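Local coordinates for RagA protein (Porphyromonas gingivalis, PDB 6SLN) that probably imports peptides across the outer membrane as a TonB-dependent receptor, working alongside a second protein chain, at residues N238-Q249 and M886-L895; N874-G883 and G911-E922. All blocks are in the same frame, centred on the assembly; numbering follows the deposited sequence.

Interaction 1. Residues N238-Q249 and M886-L895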
loop_
_atom_site.group_PDB
_atom_site.type_symbol
_atom_site.label_atom_id
_atom_site.label_comp_id
_atom_site.label_asym_id
_atom_site.label_seq_id
_atom_site.Cartn_x
_atom_site.Cartn_y
_atom_site.Cartn_z
ATOM N N ASN A 238 -47.465 2.302 12.421
ATOM C CA ASN A 238 -48.251 1.079 12.474
ATOM C C ASN A 238 -47.511 -0.097 13.101
ATOM O O ASN A 238 -48.058 -1.209 13.111
ATOM C CB ASN A 238 -48.678 0.701 11.056
ATOM C CG ASN A 238 -47.531 0.878 10.046
ATOM O OD1 ASN A 238 -47.319 1.976 9.516
ATOM N ND2 ASN A 238 -46.770 -0.193 9.811
ATOM N N MET A 239 -46.285 0.103 13.597
ATOM C CA MET A 239 -45.549 -1.027 14.149
ATOM C C MET A 239 -46.021 -1.342 15.576
ATOM O O MET A 239 -46.504 -0.476 16.316
ATOM C CB MET A 239 -44.028 -0.772 14.128
ATOM C CG MET A 239 -43.395 -0.591 12.723
ATOM S SD MET A 239 -43.596 -1.994 11.594
ATOM C CE MET A 239 -42.713 -3.262 12.515
ATOM N N MET A 240 -45.886 -2.616 15.940
ATOM C CA MET A 240 -46.250 -3.071 17.267
ATOM C C MET A 240 -45.441 -2.329 18.323
ATOM O O MET A 240 -44.278 -1.969 18.121
ATOM C CB MET A 240 -46.011 -4.576 17.412
ATOM C CG MET A 240 -47.096 -5.488 16.864
ATOM S SD MET A 240 -46.531 -7.197 16.985
ATOM C CE MET A 240 -47.873 -8.077 16.202
ATOM N N THR A 241 -46.083 -2.097 19.457
ATOM C CA THR A 241 -45.405 -1.585 20.632
ATOM C C THR A 241 -44.622 -2.714 21.297
ATOM O O THR A 241 -44.601 -3.855 20.821
ATOM C CB THR A 241 -46.411 -0.975 21.597
ATOM O OG1 THR A 241 -47.350 -1.985 21.977
ATOM C CG2 THR A 241 -47.141 0.188 20.942
ATOM N N GLY A 242 -43.958 -2.388 22.406
ATOM C CA GLY A 242 -43.241 -3.392 23.156
ATOM C C GLY A 242 -44.215 -4.426 23.675
ATOM O O GLY A 242 -44.054 -5.628 23.422
ATOM N N ASP A 243 -45.241 -3.963 24.399
ATOM C CA ASP A 243 -46.189 -4.893 25.004
ATOM C C ASP A 243 -46.820 -5.768 23.942
ATOM O O ASP A 243 -46.851 -6.998 24.067
ATOM C CB ASP A 243 -47.277 -4.143 25.784
ATOM C CG ASP A 243 -46.770 -3.566 27.095
ATOM O OD1 ASP A 243 -45.722 -4.030 27.595
ATOM O OD2 ASP A 243 -47.415 -2.626 27.613
ATOM N N GLU A 244 -47.302 -5.142 22.868
ATOM C CA GLU A 244 -48.002 -5.874 21.821
ATOM C C GLU A 244 -47.124 -6.965 21.224
ATOM O O GLU A 244 -47.569 -8.111 21.072
ATOM C CB GLU A 244 -48.475 -4.905 20.747
ATOM C CG GLU A 244 -49.586 -4.036 21.208
ATOM C CD GLU A 244 -49.971 -3.013 20.185
ATOM O OE1 GLU A 244 -49.086 -2.570 19.409
ATOM O OE2 GLU A 244 -51.162 -2.644 20.173
ATOM N N LEU A 245 -45.876 -6.625 20.873
ATOM C CA LEU A 245 -44.965 -7.629 20.331
ATOM C C LEU A 245 -44.770 -8.775 21.312
ATOM O O LEU A 245 -44.866 -9.948 20.932
ATOM C CB LEU A 245 -43.614 -7.006 19.979
ATOM C CG LEU A 245 -42.586 -8.062 19.563
ATOM C CD1 LEU A 245 -43.126 -8.845 18.366
ATOM C CD2 LEU A 245 -41.256 -7.432 19.252
ATOM N N LEU A 246 -44.502 -8.457 22.588
ATOM C CA LEU A 246 -44.273 -9.515 23.568
ATOM C C LEU A 246 -45.500 -10.407 23.722
ATOM O O LEU A 246 -45.383 -11.636 23.776
ATOM C CB LEU A 246 -43.868 -8.922 24.913
ATOM C CG LEU A 246 -43.765 -9.917 26.078
ATOM C CD1 LEU A 246 -42.814 -11.040 25.727
ATOM C CD2 LEU A 246 -43.293 -9.214 27.348
ATOM N N ASP A 247 -46.688 -9.819 23.779
ATOM C CA ASP A 247 -47.881 -10.654 23.853
ATOM C C ASP A 247 -48.014 -11.508 22.608
ATOM O O ASP A 247 -48.350 -12.696 22.688
ATOM C CB ASP A 247 -49.128 -9.794 24.036
ATOM C CG ASP A 247 -50.296 -10.587 24.560
ATOM O OD1 ASP A 247 -50.111 -11.326 25.559
ATOM O OD2 ASP A 247 -51.393 -10.471 23.966
ATOM N N PHE A 248 -47.743 -10.913 21.447
ATOM C CA PHE A 248 -47.840 -11.623 20.175
ATOM C C PHE A 248 -46.933 -12.850 20.160
ATOM O O PHE A 248 -47.389 -13.968 19.916
ATOM C CB PHE A 248 -47.499 -10.641 19.053
ATOM C CG PHE A 248 -47.434 -11.243 17.690
ATOM C CD1 PHE A 248 -48.557 -11.795 17.099
ATOM C CD2 PHE A 248 -46.253 -11.212 16.975
ATOM C CE1 PHE A 248 -48.493 -12.327 15.831
ATOM C CE2 PHE A 248 -46.185 -11.743 15.700
ATOM C CZ PHE A 248 -47.303 -12.300 15.132
ATOM N N GLN A 249 -45.656 -12.669 20.491
ATOM C CA GLN A 249 -44.717 -13.783 20.470
ATOM C C GLN A 249 -45.108 -14.870 21.460
ATOM O O GLN A 249 -44.958 -16.060 21.171
ATOM C CB GLN A 249 -43.308 -13.281 20.774
ATOM C CG GLN A 249 -42.782 -12.230 19.805
ATOM C CD GLN A 249 -41.517 -11.580 20.321
ATOM O OE1 GLN A 249 -41.486 -11.071 21.453
ATOM N NE2 GLN A 249 -40.452 -11.624 19.518
ATOM N N MET A 886 -39.790 -14.375 13.959
ATOM C CA MET A 886 -40.748 -14.000 14.980
ATOM C C MET A 886 -40.098 -13.279 16.157
ATOM O O MET A 886 -40.800 -12.916 17.109
ATOM C CB MET A 886 -41.506 -15.242 15.435
ATOM C CG MET A 886 -42.320 -15.884 14.312
ATOM S SD MET A 886 -43.732 -14.884 13.816
ATOM C CE MET A 886 -44.727 -14.918 15.314
ATOM N N GLN A 887 -38.784 -13.048 16.104
ATOM C CA GLN A 887 -38.098 -12.201 17.070
ATOM C C GLN A 887 -38.097 -10.740 16.658
ATOM O O GLN A 887 -37.650 -9.891 17.432
ATOM C CB GLN A 887 -36.661 -12.673 17.270
ATOM C CG GLN A 887 -35.743 -12.329 16.103
ATOM C CD GLN A 887 -35.532 -13.506 15.175
ATOM O OE1 GLN A 887 -36.487 -14.190 14.767
ATOM N NE2 GLN A 887 -34.270 -13.762 14.842
ATOM N N LEU A 888 -38.586 -10.422 15.469
ATOM C CA LEU A 888 -38.589 -9.051 14.994
ATOM C C LEU A 888 -39.923 -8.392 15.285
ATOM O O LEU A 888 -40.979 -9.033 15.231
ATOM C CB LEU A 888 -38.315 -8.976 13.494
ATOM C CG LEU A 888 -37.141 -9.799 13.003
ATOM C CD1 LEU A 888 -37.016 -9.657 11.495
ATOM C CD2 LEU A 888 -35.900 -9.326 13.709
ATOM N N ASN A 889 -39.860 -7.093 15.569
ATOM C CA ASN A 889 -41.079 -6.312 15.706
ATOM C C ASN A 889 -41.842 -6.357 14.393
ATOM O O ASN A 889 -41.240 -6.338 13.315
ATOM C CB ASN A 889 -40.753 -4.869 16.088
ATOM C CG ASN A 889 -41.964 -4.105 16.585
ATOM O OD1 ASN A 889 -42.794 -4.646 17.329
ATOM N ND2 ASN A 889 -42.072 -2.833 16.187
ATOM N N LYS A 890 -43.168 -6.447 14.491
ATOM C CA LYS A 890 -44.053 -6.673 13.359
ATOM C C LYS A 890 -45.127 -5.596 13.296
ATOM O O LYS A 890 -45.369 -4.866 14.261
ATOM C CB LYS A 890 -44.716 -8.054 13.449
ATOM C CG LYS A 890 -43.746 -9.206 13.495
ATOM C CD LYS A 890 -43.208 -9.531 12.102
ATOM C CE LYS A 890 -41.988 -10.451 12.166
ATOM N NZ LYS A 890 -42.198 -11.739 12.902
ATOM N N ASP A 891 -45.772 -5.513 12.136
ATOM C CA ASP A 891 -46.912 -4.626 11.953
ATOM C C ASP A 891 -48.083 -5.039 12.851
ATOM O O ASP A 891 -48.390 -6.229 12.990
ATOM C CB ASP A 891 -47.337 -4.634 10.485
ATOM C CG ASP A 891 -48.392 -3.601 10.173
ATOM O OD1 ASP A 891 -49.455 -3.618 10.837
ATOM O OD2 ASP A 891 -48.168 -2.783 9.248
ATOM N N LYS A 892 -48.749 -4.038 13.454
ATOM C CA LYS A 892 -49.910 -4.280 14.313
ATOM C C LYS A 892 -50.952 -5.188 13.663
ATOM O O LYS A 892 -51.747 -5.810 14.374
ATOM C CB LYS A 892 -50.592 -2.955 14.695
ATOM C CG LYS A 892 -49.905 -2.149 15.785
ATOM C CD LYS A 892 -50.441 -0.723 15.849
ATOM C CE LYS A 892 -49.692 0.134 16.881
ATOM N NZ LYS A 892 -50.083 -0.112 18.308
ATOM N N MET A 893 -50.967 -5.281 12.329
ATOM C CA MET A 893 -51.969 -6.103 11.661
ATOM C C MET A 893 -51.903 -7.560 12.106
ATOM O O MET A 893 -52.939 -8.238 12.150
ATOM C CB MET A 893 -51.809 -5.979 10.145
ATOM C CG MET A 893 -50.410 -6.366 9.635
ATOM S SD MET A 893 -50.381 -7.013 7.950
ATOM C CE MET A 893 -50.801 -5.532 7.046
ATOM N N LEU A 894 -50.717 -8.061 12.470
ATOM C CA LEU A 894 -50.636 -9.476 12.812
ATOM C C LEU A 894 -51.351 -9.803 14.114
ATOM O O LEU A 894 -51.487 -10.983 14.451
ATOM C CB LEU A 894 -49.183 -9.937 12.880
ATOM C CG LEU A 894 -48.391 -9.669 11.591
ATOM C CD1 LEU A 894 -47.047 -10.413 11.547
ATOM C CD2 LEU A 894 -49.230 -9.968 10.335
ATOM N N LEU A 895 -51.815 -8.793 14.852
ATOM C CA LEU A 895 -52.611 -9.069 16.035
ATOM C C LEU A 895 -54.003 -9.545 15.663
ATOM O O LEU A 895 -54.644 -10.222 16.473
ATOM C CB LEU A 895 -52.706 -7.827 16.917
ATOM C CG LEU A 895 -51.372 -7.206 17.302
ATOM C CD1 LEU A 895 -51.548 -5.721 17.601
ATOM C CD2 LEU A 895 -50.797 -7.942 18.489
HETATM O O HOH W 1 -41.792 -3.960 19.948
#
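Lys892 reaches across to Glu244 and forms a salt bridge, NZ to OE1 at 2.9 Å. The ammonium comes from the syn side of the carboxylate, slightly out of its plane. Thr241 N binds the same OE1 from the anti side, so two donors grip this oxygen. Beside the salt bridge the two backbones meet in a single beta bridge, Met239 with Asp891. Its bonds run from Lys892 N to Asn238 O (2.9 Å) and from Met240 N to Lys890 O (2.9 Å).

The amide of Asn889 lies next to this bridge. With CG anti to the backbone N (chi1 -165°), its ND2 donates to Met240 O at 3.1 Å, close to its own amide plane. ND2 also donates to Leu395 O. A water links Asn889 OD1 weakly to Thr241 O.

An apolar patch follows. The Met240 chain is extended beyond CG, which brings CE over one face of the Phe248 ring, near the rim, and to within 3.7 Å of Leu895 CD2. Met886 meets the ring obliquely in a Met-aromatic contact, its CE 3.5 Å from Phe248 CE2. Leu894 CB packs against Phe248 CZ at 3.8 Å. Beyond the ring, Gln249 NE2 donates to a lone pair of Met886 O at 2.8 Å, nearly straight at 173°. Gln249 OE1 accepts from Tyr400 OH.

Further out, Thr241 and Glu244 form a capping box at the start of helix 242-252. Asp891 OD1 accepts from Met893 N in an Asx turn. The capping glutamate thus also binds the lysine, which ties the helix start to 886-895. Polar bonds lie at both ends of the apolar patch: the salt bridge near the helix start, and the Gln249 amide bond to Met886 O further along the helix.

Interaction 2. Residues N874-G883 and G911-E922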
loop_
_atom_site.group_PDB
_atom_site.type_symbol
_atom_site.label_atom_id
_atom_site.label_comp_id
_atom_site.label_asym_id
_atom_site.label_seq_id
_atom_site.Cartn_x
_atom_site.Cartn_y
_atom_site.Cartn_z
ATOM N N ASN A 874 -39.416 -5.098 0.131
ATOM C CA ASN A 874 -38.813 -6.217 0.835
ATOM C C ASN A 874 -38.992 -6.101 2.339
ATOM O O ASN A 874 -39.156 -7.127 3.010
ATOM C CB ASN A 874 -37.337 -6.293 0.486
ATOM C CG ASN A 874 -36.815 -7.696 0.428
ATOM O OD1 ASN A 874 -35.884 -7.963 -0.312
ATOM N ND2 ASN A 874 -37.387 -8.594 1.200
ATOM N N ASP A 875 -38.939 -4.875 2.882
ATOM C CA ASP A 875 -39.115 -4.677 4.325
ATOM C C ASP A 875 -40.400 -5.334 4.801
ATOM O O ASP A 875 -40.422 -6.028 5.829
ATOM C CB ASP A 875 -39.157 -3.187 4.677
ATOM C CG ASP A 875 -37.782 -2.574 4.877
ATOM O OD1 ASP A 875 -36.767 -3.233 4.570
ATOM O OD2 ASP A 875 -37.727 -1.406 5.326
ATOM N N ARG A 876 -41.487 -5.134 4.051
ATOM C CA ARG A 876 -42.758 -5.705 4.463
ATOM C C ARG A 876 -42.739 -7.228 4.447
ATOM O O ARG A 876 -43.595 -7.841 5.090
ATOM C CB ARG A 876 -43.903 -5.140 3.607
ATOM C CG ARG A 876 -44.169 -3.653 3.888
ATOM C CD ARG A 876 -45.406 -3.073 3.224
ATOM N NE ARG A 876 -46.461 -4.067 3.108
ATOM C CZ ARG A 876 -46.888 -4.550 1.944
ATOM N NH1 ARG A 876 -46.345 -4.113 0.815
ATOM N NH2 ARG A 876 -47.841 -5.474 1.901
ATOM N N TYR A 877 -41.762 -7.860 3.795
ATOM C CA TYR A 877 -41.654 -9.311 3.920
ATOM C C TYR A 877 -41.271 -9.710 5.337
ATOM O O TYR A 877 -41.559 -10.837 5.758
ATOM C CB TYR A 877 -40.642 -9.886 2.907
ATOM C CG TYR A 877 -40.378 -11.371 3.074
ATOM C CD1 TYR A 877 -39.351 -11.838 3.884
ATOM C CD2 TYR A 877 -41.153 -12.302 2.424
ATOM C CE1 TYR A 877 -39.118 -13.196 4.043
ATOM C CE2 TYR A 877 -40.921 -13.660 2.564
ATOM C CZ TYR A 877 -39.911 -14.102 3.376
ATOM O OH TYR A 877 -39.698 -15.456 3.509
ATOM N N PHE A 878 -40.632 -8.804 6.075
ATOM C CA PHE A 878 -40.301 -9.028 7.470
ATOM C C PHE A 878 -41.391 -8.501 8.393
ATOM O O PHE A 878 -41.863 -9.226 9.273
ATOM C CB PHE A 878 -38.966 -8.373 7.784
ATOM C CG PHE A 878 -37.862 -8.918 6.974
ATOM C CD1 PHE A 878 -37.157 -10.022 7.415
ATOM C CD2 PHE A 878 -37.540 -8.355 5.740
ATOM C CE1 PHE A 878 -36.140 -10.547 6.653
ATOM C CE2 PHE A 878 -36.516 -8.871 4.967
ATOM C CZ PHE A 878 -35.821 -9.967 5.421
ATOM N N THR A 879 -41.828 -7.257 8.183
ATOM C CA THR A 879 -42.761 -6.659 9.127
ATOM C C THR A 879 -44.154 -7.288 9.078
ATOM O O THR A 879 -44.916 -7.150 10.038
ATOM C CB THR A 879 -42.862 -5.166 8.870
ATOM O OG1 THR A 879 -43.170 -4.961 7.489
ATOM C CG2 THR A 879 -41.565 -4.505 9.199
ATOM N N GLU A 880 -44.524 -7.977 8.001
ATOM C CA GLU A 880 -45.833 -8.620 7.970
ATOM C C GLU A 880 -45.730 -10.139 8.003
ATOM O O GLU A 880 -46.721 -10.834 7.756
ATOM C CB GLU A 880 -46.628 -8.138 6.760
ATOM C CG GLU A 880 -46.841 -6.643 6.814
ATOM C CD GLU A 880 -47.521 -6.089 5.600
ATOM O OE1 GLU A 880 -48.089 -6.885 4.834
ATOM O OE2 GLU A 880 -47.488 -4.857 5.411
ATOM N N ASN A 881 -44.554 -10.668 8.343
ATOM C CA ASN A 881 -44.342 -12.110 8.389
ATOM C C ASN A 881 -44.878 -12.693 9.698
ATOM O O ASN A 881 -44.302 -12.469 10.773
ATOM C CB ASN A 881 -42.862 -12.421 8.225
ATOM C CG ASN A 881 -42.606 -13.881 7.946
ATOM O OD1 ASN A 881 -43.217 -14.775 8.560
ATOM N ND2 ASN A 881 -41.681 -14.140 7.023
ATOM N N GLY A 882 -45.964 -13.465 9.604
ATOM C CA GLY A 882 -46.482 -14.193 10.740
ATOM C C GLY A 882 -46.000 -15.622 10.914
ATOM O O GLY A 882 -46.455 -16.309 11.841
ATOM N N GLY A 883 -45.086 -16.102 10.071
ATOM C CA GLY A 883 -44.653 -17.488 10.159
ATOM C C GLY A 883 -43.156 -17.673 10.309
ATOM O O GLY A 883 -42.651 -18.801 10.271
ATOM N N GLY A 911 -48.153 -18.737 11.230
ATOM C CA GLY A 911 -47.381 -19.941 11.046
ATOM C C GLY A 911 -47.001 -20.239 9.613
ATOM O O GLY A 911 -46.594 -21.375 9.316
ATOM N N GLN A 912 -47.137 -19.271 8.714
ATOM C CA GLN A 912 -46.927 -19.535 7.307
ATOM C C GLN A 912 -46.154 -18.386 6.682
ATOM O O GLN A 912 -46.373 -17.213 7.010
ATOM C CB GLN A 912 -48.263 -19.769 6.580
ATOM C CG GLN A 912 -49.131 -18.552 6.375
ATOM C CD GLN A 912 -50.483 -18.921 5.767
ATOM O OE1 GLN A 912 -50.550 -19.561 4.707
ATOM N NE2 GLN A 912 -51.562 -18.535 6.445
ATOM N N SER A 913 -45.239 -18.736 5.797
ATOM C CA SER A 913 -44.382 -17.705 5.245
ATOM C C SER A 913 -45.132 -16.915 4.173
ATOM O O SER A 913 -46.024 -17.448 3.499
ATOM C CB SER A 913 -43.123 -18.330 4.666
ATOM O OG SER A 913 -42.035 -17.425 4.757
ATOM N N PRO A 914 -44.825 -15.634 4.027
ATOM C CA PRO A 914 -45.341 -14.877 2.885
ATOM C C PRO A 914 -44.581 -15.267 1.631
ATOM O O PRO A 914 -43.592 -15.999 1.668
ATOM C CB PRO A 914 -45.080 -13.417 3.251
ATOM C CG PRO A 914 -43.980 -13.472 4.267
ATOM C CD PRO A 914 -43.965 -14.825 4.908
ATOM N N GLN A 915 -45.084 -14.792 0.505
ATOM C CA GLN A 915 -44.387 -14.965 -0.757
ATOM C C GLN A 915 -44.164 -13.599 -1.379
ATOM O O GLN A 915 -44.717 -12.587 -0.932
ATOM C CB GLN A 915 -45.160 -15.887 -1.701
ATOM C CG GLN A 915 -45.446 -17.262 -1.112
ATOM C CD GLN A 915 -44.198 -18.109 -0.878
ATOM O OE1 GLN A 915 -43.099 -17.791 -1.355
ATOM N NE2 GLN A 915 -44.373 -19.212 -0.156
ATOM N N PHE A 916 -43.323 -13.567 -2.408
ATOM C CA PHE A 916 -43.004 -12.308 -3.073
ATOM C C PHE A 916 -43.968 -12.070 -4.231
ATOM O O PHE A 916 -43.575 -11.957 -5.392
ATOM C CB PHE A 916 -41.553 -12.314 -3.530
ATOM C CG PHE A 916 -40.599 -11.844 -2.468
ATOM C CD1 PHE A 916 -40.573 -10.510 -2.098
ATOM C CD2 PHE A 916 -39.758 -12.733 -1.824
ATOM C CE1 PHE A 916 -39.719 -10.058 -1.122
ATOM C CE2 PHE A 916 -38.887 -12.286 -0.836
ATOM C CZ PHE A 916 -38.870 -10.947 -0.482
ATOM N N ASP A 917 -45.258 -11.999 -3.885
ATOM C CA ASP A 917 -46.303 -11.865 -4.889
ATOM C C ASP A 917 -46.734 -10.415 -5.033
ATOM O O ASP A 917 -45.955 -9.515 -4.723
ATOM C CB ASP A 917 -47.490 -12.746 -4.532
ATOM C CG ASP A 917 -47.884 -12.621 -3.084
ATOM O OD1 ASP A 917 -48.054 -11.478 -2.619
ATOM O OD2 ASP A 917 -48.027 -13.670 -2.421
ATOM N N THR A 918 -47.969 -10.175 -5.485
ATOM C CA THR A 918 -48.395 -8.812 -5.793
ATOM C C THR A 918 -48.651 -7.965 -4.546
ATOM O O THR A 918 -48.539 -6.738 -4.619
ATOM C CB THR A 918 -49.639 -8.840 -6.659
ATOM O OG1 THR A 918 -50.472 -9.922 -6.229
ATOM C CG2 THR A 918 -49.251 -9.005 -8.111
ATOM N N HIS A 919 -49.041 -8.565 -3.417
ATOM C CA HIS A 919 -48.804 -7.894 -2.147
ATOM C C HIS A 919 -47.296 -7.810 -1.995
ATOM O O HIS A 919 -46.584 -8.725 -2.402
ATOM C CB HIS A 919 -49.429 -8.647 -0.968
ATOM C CG HIS A 919 -48.448 -9.461 -0.179
ATOM N ND1 HIS A 919 -48.152 -10.771 -0.489
ATOM C CD2 HIS A 919 -47.674 -9.143 0.887
ATOM C CE1 HIS A 919 -47.243 -11.228 0.355
ATOM N NE2 HIS A 919 -46.933 -10.259 1.199
ATOM N N LEU A 920 -46.814 -6.702 -1.445
ATOM C CA LEU A 920 -45.403 -6.306 -1.494
ATOM C C LEU A 920 -45.070 -5.557 -2.778
ATOM O O LEU A 920 -44.118 -4.775 -2.784
ATOM C CB LEU A 920 -44.413 -7.474 -1.343
ATOM C CG LEU A 920 -44.529 -8.382 -0.119
ATOM C CD1 LEU A 920 -43.279 -9.217 0.050
ATOM C CD2 LEU A 920 -44.804 -7.568 1.129
ATOM N N LEU A 921 -45.801 -5.762 -3.873
ATOM C CA LEU A 921 -45.547 -4.941 -5.064
ATOM C C LEU A 921 -46.341 -3.650 -4.924
ATOM O O LEU A 921 -47.544 -3.625 -5.167
ATOM C CB LEU A 921 -45.907 -5.670 -6.353
ATOM C CG LEU A 921 -45.505 -4.914 -7.634
ATOM C CD1 LEU A 921 -43.982 -4.601 -7.684
ATOM C CD2 LEU A 921 -45.987 -5.644 -8.912
ATOM N N GLU A 922 -45.677 -2.565 -4.548
ATOM C CA GLU A 922 -46.377 -1.327 -4.247
ATOM C C GLU A 922 -46.175 -0.287 -5.338
ATOM O O GLU A 922 -45.124 -0.227 -5.978
ATOM C CB GLU A 922 -45.912 -0.744 -2.913
ATOM C CG GLU A 922 -46.216 -1.615 -1.720
ATOM C CD GLU A 922 -45.792 -0.950 -0.431
ATOM O OE1 GLU A 922 -45.986 0.281 -0.334
ATOM O OE2 GLU A 922 -45.249 -1.640 0.465
#
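Tyr877 projects from the short helix 874-879 into a hollow lined by Pro914, Phe916 and Leu920. Both segments belong to the long loop joining barrel strands 857-873 and 921-937, so its two ends fold back on each other. Phe916 lies over one face of the tyrosine ring. The planes are nearly parallel (11°) but slid apart, with centroids 4.9 Å distant, so the rings barely overlap. Asn881 ND2 sits over the opposite face, toward the rim. Leu920 CD1 meets the tyrosine near its edge, and Pro914 CG presses obliquely on CE2 at 3.5 Å. The proline ring touches both neighbours, since its CD lies against Asn881 ND2 at 3.2 Å.

Asn874 ND2 lies at the edge of Phe916, its amide turned about perpendicular to the ring. It also donates to the backbone of the bound peptide, and Tyr877 and Phe916 both pack on that peptide.

Arg876 runs past Leu920 in the opposite direction, with Leu920 CD2 over one guanidinium face. NE and NH2 hold Glu880 side-on, one to each carboxylate oxygen. A bend at chi3 (33°) turns NH1 to Glu922 OE2, completing a salt-bridge network. Glu922 OE1 has a second charged partner in Lys968.

At the far end Gly883, with no side chain, lets the backbones approach closely. There Gly911 N donates to Gly882 O at 3.0 Å, from above the carbonyl plane.

In the fold
The two interactions lie about 15 Å apart between centres, on the same side of the chain's centre. Their segments alternate along the chain: 238-249, 874-883, 886-895, then 911-922. Three of the four belong to the loop region between strands 857-873 and 921-937. Interaction 2 folds that region back near the strand ends, and interaction 1 ties its middle to helix 242-252, which follows barrel strand 218-230. The contacts touch directly: Asp891 N probably bonds to Thr879 O at 2.8 Å, and Lys890 NZ bonds to Asn881 O. Interaction 1 thus joins a region soon after strand 218-230 to the late loop, and interaction 2 brings that loop against the bound peptide.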